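Local coordinates for putative metalloprotease II (PDB 4ON1), which is a putative extracellular zinc metalloprotease of the fragilysin type, encoded by the Bacteroides fragilis pathogenicity island and probably cleaving peptide bonds within proteins, at residues Glu29-Val34 and Ser91-Arg96; Asp105-Lys110 and Leu216-Thr221. All coordinates share one frame; numbering follows the deposited sequence.

Contact 1 (Glu29-Val34 and Ser91-Arg96)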
loop_
_atom_site.group_PDB
_atom_site.type_symbol
_atom_site.label_atom_id
_atom_site.label_comp_id
_atom_site.label_asym_id
_atom_site.label_seq_id
_atom_site.Cartn_x
_atom_site.Cartn_y
_atom_site.Cartn_z
ATOM N N GLU A 29 15.735 -7.049 -13.961
ATOM C CA GLU A 29 15.418 -7.803 -15.168
ATOM C C GLU A 29 15.042 -9.257 -14.878
ATOM O O GLU A 29 14.224 -9.833 -15.590
ATOM C CB GLU A 29 16.576 -7.742 -16.165
ATOM C CG GLU A 29 16.759 -6.358 -16.781
ATOM C CD GLU A 29 15.528 -5.887 -17.565
ATOM O OE1 GLU A 29 15.244 -4.666 -17.561
ATOM O OE2 GLU A 29 14.852 -6.731 -18.196
ATOM N N ASP A 30 15.624 -9.849 -13.837
ATOM C CA ASP A 30 15.233 -11.207 -13.448
ATOM C C ASP A 30 13.782 -11.276 -12.979
ATOM O O ASP A 30 12.990 -12.073 -13.486
ATOM C CB ASP A 30 16.129 -11.729 -12.332
ATOM C CG ASP A 30 17.564 -11.921 -12.778
ATOM O OD1 ASP A 30 17.789 -12.369 -13.922
ATOM O OD2 ASP A 30 18.465 -11.621 -11.971
ATOM N N LEU A 31 13.445 -10.447 -11.998
ATOM C CA LEU A 31 12.108 -10.476 -11.414
ATOM C C LEU A 31 11.069 -10.003 -12.425
ATOM O O LEU A 31 10.025 -10.639 -12.582
ATOM C CB LEU A 31 12.054 -9.622 -10.148
ATOM C CG LEU A 31 10.690 -9.580 -9.456
ATOM C CD1 LEU A 31 10.103 -10.984 -9.322
ATOM C CD2 LEU A 31 10.809 -8.913 -8.096
ATOM N N ALA A 32 11.363 -8.907 -13.126
ATOM C CA ALA A 32 10.445 -8.398 -14.142
ATOM C C ALA A 32 10.301 -9.388 -15.297
ATOM O O ALA A 32 9.231 -9.502 -15.899
ATOM C CB ALA A 32 10.917 -7.031 -14.665
ATOM N N GLY A 33 11.381 -10.104 -15.598
ATOM C CA GLY A 33 11.361 -11.123 -16.635
ATOM C C GLY A 33 10.344 -12.207 -16.324
ATOM O O GLY A 33 9.684 -12.744 -17.221
ATOM N N VAL A 34 10.216 -12.527 -15.041
ATOM C CA VAL A 34 9.212 -13.490 -14.588
ATOM C C VAL A 34 7.806 -12.872 -14.564
ATOM O O VAL A 34 6.872 -13.404 -15.181
ATOM C CB VAL A 34 9.556 -14.038 -13.184
ATOM C CG1 VAL A 34 8.433 -14.905 -12.641
ATOM C CG2 VAL A 34 10.876 -14.807 -13.217
ATOM N N SER A 91 9.686 0.696 -13.538
ATOM C CA SER A 91 10.865 1.246 -12.854
ATOM C C SER A 91 11.382 0.380 -11.704
ATOM O O SER A 91 12.499 0.574 -11.216
ATOM C CB SER A 91 10.548 2.636 -12.309
ATOM O OG SER A 91 10.097 3.485 -13.344
ATOM N N TYR A 92 10.551 -0.541 -11.234
ATOM C CA TYR A 92 10.930 -1.364 -10.098
ATOM C C TYR A 92 10.016 -2.580 -10.034
ATOM O O TYR A 92 8.981 -2.622 -10.694
ATOM C CB TYR A 92 10.841 -0.556 -8.793
ATOM C CG TYR A 92 9.430 -0.103 -8.517
ATOM C CD1 TYR A 92 8.531 -0.932 -7.850
ATOM C CD2 TYR A 92 8.980 1.132 -8.963
ATOM C CE1 TYR A 92 7.241 -0.538 -7.617
ATOM C CE2 TYR A 92 7.685 1.541 -8.734
ATOM C CZ TYR A 92 6.821 0.695 -8.061
ATOM O OH TYR A 92 5.527 1.072 -7.830
ATOM N N ALA A 93 10.385 -3.550 -9.210
ATOM C CA ALA A 93 9.513 -4.686 -8.954
ATOM C C ALA A 93 9.746 -5.148 -7.536
ATOM O O ALA A 93 10.811 -4.894 -6.963
ATOM C CB ALA A 93 9.770 -5.825 -9.945
ATOM N N THR A 94 8.742 -5.792 -6.952
ATOM C CA THR A 94 8.862 -6.272 -5.581
ATOM C C THR A 94 8.208 -7.628 -5.438
ATOM O O THR A 94 7.322 -7.981 -6.208
ATOM C CB THR A 94 8.188 -5.324 -4.550
ATOM O OG1 THR A 94 6.766 -5.381 -4.713
ATOM C CG2 THR A 94 8.675 -3.889 -4.711
ATOM N N ILE A 95 8.650 -8.366 -4.430
ATOM C CA ILE A 95 7.997 -9.576 -3.976
ATOM C C ILE A 95 7.878 -9.476 -2.474
ATOM O O ILE A 95 8.830 -9.081 -1.800
ATOM C CB ILE A 95 8.783 -10.861 -4.322
ATOM C CG1 ILE A 95 8.939 -11.040 -5.828
ATOM C CG2 ILE A 95 8.074 -12.085 -3.751
ATOM C CD1 ILE A 95 9.444 -12.424 -6.199
ATOM N N ARG A 96 6.702 -9.801 -1.952
ATOM C CA ARG A 96 6.507 -9.857 -0.514
ATOM C C ARG A 96 6.046 -11.252 -0.146
ATOM O O ARG A 96 5.073 -11.757 -0.713
ATOM C CB ARG A 96 5.492 -8.801 -0.055
ATOM C CG ARG A 96 5.214 -8.836 1.433
ATOM C CD ARG A 96 4.342 -7.680 1.869
ATOM N NE ARG A 96 5.058 -6.411 1.803
ATOM C CZ ARG A 96 4.561 -5.250 2.207
ATOM N NH1 ARG A 96 3.339 -5.193 2.720
ATOM N NH2 ARG A 96 5.290 -4.147 2.105
#
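L31 reaches from helix 29-34 onto A93 and I95, and this single leucine supplies every close contact the helix makes with strand 92-96. Its CG lies anti to the backbone N (chi1 180°), which carries the fork of the side chain straight off the helix toward the strand. There CD2 settles between the A93 methyl and I95 CG1, with L31 CD2 to A93 CB at 3.7 Å. L31 CD2 also lies 3.9 Å from T94 N, so it rests against backbone as well as side chain. CD1 goes to the CG1-CD1 branch of the isoleucine, where L31 CD1 approaches I95 CD1 to 3.5 Å. I95 meets the fork with its longer branch. With CG1 beside its own backbone N (chi1 -62°) and chi2 extended, CG1 and CD1 run obliquely across the leucine, and I95 CG1 stands 3.6 Å from L31 CD2. L31 CG and CD2 both rest on the A93 methyl, and I95 lies beside them, two residues farther along.

No hydrogen bond crosses this interface, which consists of apolar groups at van der Waals distance. Further apolar side chains extend it: L21 of strand 19-22 touches both L31 and I95, and V108 on the adjoining strand touches L31 and A93. Y92 and T94 start from the strand in the other direction, and both touch H218 of helix 217-230. The short axes of helix and strand pass 8.2 Å apart at 77°, so the helix lies nearly square across the strand. This is a short helix laid across the strands of a sheet, helix 28-35 covering one face where strands 84-88, 92-99 and 102-109 run antiparallel, in the fragilysin-type N-terminal domain.

Contact 2 (Asp105-Lys110 and Leu216-Thr221); sequences DYIVYK and LEHDIT
H218 is held between Y109 and I107, touched along its edge by one and over a face by the other. H218 CB passes the tyrosine oxygen, Y109 OH, at 3.7 Å. From there chi1 of 71° places CG between the backbone N and the carbonyl carbon, near both Y109 OH and I107 CG2, and chi2 of -82° turns the imidazole to present a face to I107. H218 ND1 makes the hydrogen bond of the contact, 2.7 Å to Y109 OH, which lies in the imidazole plane; either atom could be the donor. The planes of the two rings are almost perpendicular, and H218 ND1 sits near the tyrosine plane, at its edge. I107 CG2 stands over the middle of the imidazole, 4.0 Å from the H218 ring centroid, in a CH-pi contact only 6° off the normal. Farther out, H218 CD2 meets I107 CD1 at 3.7 Å, H218 CE1 has Y109 OH at 3.8 Å, and H218 NE2 at the tip is 3.5 Å from I107 CD1 while hydrogen-bonded to the hydroxyl of Y122. Both ring nitrogens of this buried histidine therefore have partners, which fixes its rotation.

Alongside, E217 OE2 comes 3.6 Å from Y109 CE2, its OE1 paired with R114. Strand 102-109 thus packs on the first turn of helix 217-230, which probably corresponds to the backing helix of the metzincin catalytic domain.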
loop_
_atom_site.group_PDB
_atom_site.type_symbol
_atom_site.label_atom_id
_atom_site.label_comp_id
_atom_site.label_asym_id
_atom_site.label_seq_id
_atom_site.Cartn_x
_atom_site.Cartn_y
_atom_site.Cartn_z
ATOM N N ASP A 105 10.145 -8.228 2.398
ATOM C CA ASP A 105 10.054 -7.490 1.130
ATOM C C ASP A 105 11.351 -7.619 0.329
ATOM O O ASP A 105 12.432 -7.332 0.850
ATOM C CB ASP A 105 9.766 -6.004 1.382
ATOM C CG ASP A 105 8.385 -5.574 0.905
ATOM O OD1 ASP A 105 7.766 -6.300 0.099
ATOM O OD2 ASP A 105 7.927 -4.494 1.331
ATOM N N TYR A 106 11.250 -8.059 -0.922
ATOM C CA TYR A 106 12.398 -8.030 -1.833
ATOM C C TYR A 106 12.163 -6.928 -2.851
ATOM O O TYR A 106 11.138 -6.927 -3.528
ATOM C CB TYR A 106 12.604 -9.375 -2.541
ATOM C CG TYR A 106 12.814 -10.551 -1.618
ATOM C CD1 TYR A 106 14.090 -11.009 -1.328
ATOM C CD2 TYR A 106 11.737 -11.209 -1.042
ATOM C CE1 TYR A 106 14.287 -12.085 -0.487
ATOM C CE2 TYR A 106 11.922 -12.285 -0.196
ATOM C CZ TYR A 106 13.200 -12.719 0.078
ATOM O OH TYR A 106 13.390 -13.793 0.921
ATOM N N ILE A 107 13.105 -5.992 -2.954
ATOM C CA ILE A 107 12.905 -4.787 -3.752
ATOM C C ILE A 107 14.007 -4.651 -4.806
ATOM O O ILE A 107 15.198 -4.705 -4.482
ATOM C CB ILE A 107 12.877 -3.533 -2.838
ATOM C CG1 ILE A 107 11.768 -3.668 -1.783
ATOM C CG2 ILE A 107 12.738 -2.249 -3.653
ATOM C CD1 ILE A 107 12.045 -2.890 -0.496
ATOM N N VAL A 108 13.605 -4.505 -6.066
ATOM C CA VAL A 108 14.541 -4.298 -7.166
ATOM C C VAL A 108 14.119 -3.111 -8.024
ATOM O O VAL A 108 12.991 -3.051 -8.496
ATOM C CB VAL A 108 14.663 -5.567 -8.064
ATOM C CG1 VAL A 108 15.413 -6.654 -7.349
ATOM C CG2 VAL A 108 13.287 -6.092 -8.478
ATOM N N TYR A 109 15.041 -2.172 -8.229
ATOM C CA TYR A 109 14.818 -1.032 -9.114
ATOM C C TYR A 109 15.589 -1.195 -10.414
ATOM O O TYR A 109 16.704 -1.703 -10.413
ATOM C CB TYR A 109 15.231 0.270 -8.430
ATOM C CG TYR A 109 14.148 0.865 -7.560
ATOM C CD1 TYR A 109 13.775 0.261 -6.366
ATOM C CD2 TYR A 109 13.507 2.037 -7.934
ATOM C CE1 TYR A 109 12.780 0.807 -5.573
ATOM C CE2 TYR A 109 12.526 2.594 -7.147
ATOM C CZ TYR A 109 12.164 1.973 -5.970
ATOM O OH TYR A 109 11.184 2.531 -5.193
ATOM N N LYS A 110 14.997 -0.774 -11.528
ATOM C CA LYS A 110 15.661 -0.941 -12.815
ATOM C C LYS A 110 16.903 -0.066 -12.920
ATOM O O LYS A 110 17.959 -0.511 -13.384
ATOM C CB LYS A 110 14.713 -0.637 -13.971
ATOM C CG LYS A 110 15.384 -0.809 -15.326
ATOM C CD LYS A 110 14.411 -0.664 -16.485
ATOM C CE LYS A 110 13.702 0.670 -16.445
ATOM N NZ LYS A 110 12.796 0.848 -17.618
ATOM N N LEU A 216 8.478 6.675 -1.150
ATOM C CA LEU A 216 9.192 5.880 -2.140
ATOM C C LEU A 216 8.218 5.188 -3.088
ATOM O O LEU A 216 7.166 4.719 -2.661
ATOM C CB LEU A 216 10.084 4.847 -1.451
ATOM C CG LEU A 216 11.052 5.384 -0.394
ATOM C CD1 LEU A 216 11.914 4.248 0.180
ATOM C CD2 LEU A 216 11.921 6.510 -0.960
ATOM N N GLU A 217 8.582 5.113 -4.368
ATOM C CA GLU A 217 7.702 4.551 -5.393
ATOM C C GLU A 217 7.133 3.180 -5.019
ATOM O O GLU A 217 5.918 2.977 -5.070
ATOM C CB GLU A 217 8.456 4.453 -6.729
ATOM C CG GLU A 217 9.040 5.773 -7.218
ATOM C CD GLU A 217 10.460 5.993 -6.740
ATOM O OE1 GLU A 217 10.638 6.153 -5.516
ATOM O OE2 GLU A 217 11.399 5.990 -7.571
ATOM N N HIS A 218 7.999 2.251 -4.621
ATOM C CA HIS A 218 7.557 0.899 -4.291
ATOM C C HIS A 218 6.748 0.850 -2.994
ATOM O O HIS A 218 5.919 -0.037 -2.813
ATOM C CB HIS A 218 8.752 -0.047 -4.174
ATOM C CG HIS A 218 9.581 0.194 -2.957
ATOM N ND1 HIS A 218 10.541 1.182 -2.895
ATOM C CD2 HIS A 218 9.567 -0.399 -1.740
ATOM C CE1 HIS A 218 11.099 1.172 -1.698
ATOM N NE2 HIS A 218 10.524 0.224 -0.975
ATOM N N ASP A 219 7.007 1.776 -2.074
ATOM C CA ASP A 219 6.203 1.851 -0.854
ATOM C C ASP A 219 4.747 2.201 -1.168
ATOM O O ASP A 219 3.826 1.624 -0.594
ATOM C CB ASP A 219 6.772 2.886 0.123
ATOM C CG ASP A 219 7.934 2.346 0.937
ATOM O OD1 ASP A 219 7.985 1.116 1.166
ATOM O OD2 ASP A 219 8.787 3.153 1.364
ATOM N N ILE A 220 4.547 3.145 -2.080
ATOM C CA ILE A 220 3.196 3.560 -2.446
ATOM C C ILE A 220 2.399 2.381 -2.990
ATOM O O ILE A 220 1.253 2.154 -2.591
ATOM C CB ILE A 220 3.230 4.701 -3.477
ATOM C CG1 ILE A 220 3.918 5.925 -2.862
ATOM C CG2 ILE A 220 1.821 5.071 -3.923
ATOM C CD1 ILE A 220 4.169 7.057 -3.847
ATOM N N THR A 221 3.001 1.622 -3.902
ATOM C CA THR A 221 2.281 0.504 -4.498
ATOM C C THR A 221 2.209 -0.684 -3.532
ATOM O O THR A 221 1.291 -1.490 -3.620
ATOM C CB THR A 221 2.895 0.086 -5.838
ATOM O OG1 THR A 221 4.307 -0.097 -5.692
ATOM C CG2 THR A 221 2.629 1.191 -6.889
#

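In the fold
Both contacts are buried and lie on neighbouring antiparallel strands, 92-99 and 102-109, joined by backbone bonds such as that of A93 N to V108 O. Contact 1 is the more peripheral, its centre about 17 Å from the chain centre against about 11 Å for contact 2, and its side-chain contacts are all aliphatic. Contact 2 mixes a tyrosine-histidine hydrogen bond with isoleucine packing on the imidazole, and has a glutamate at its margin. Y92 connects them: it belongs to the strand of contact 1, but its hydroxyl probably hydrogen-bonds T221 OG1 on the helix of contact 2. Contact 1 is internal to the N-terminal domain, whereas contact 2 probably joins it to the catalytic one, far from the zinc.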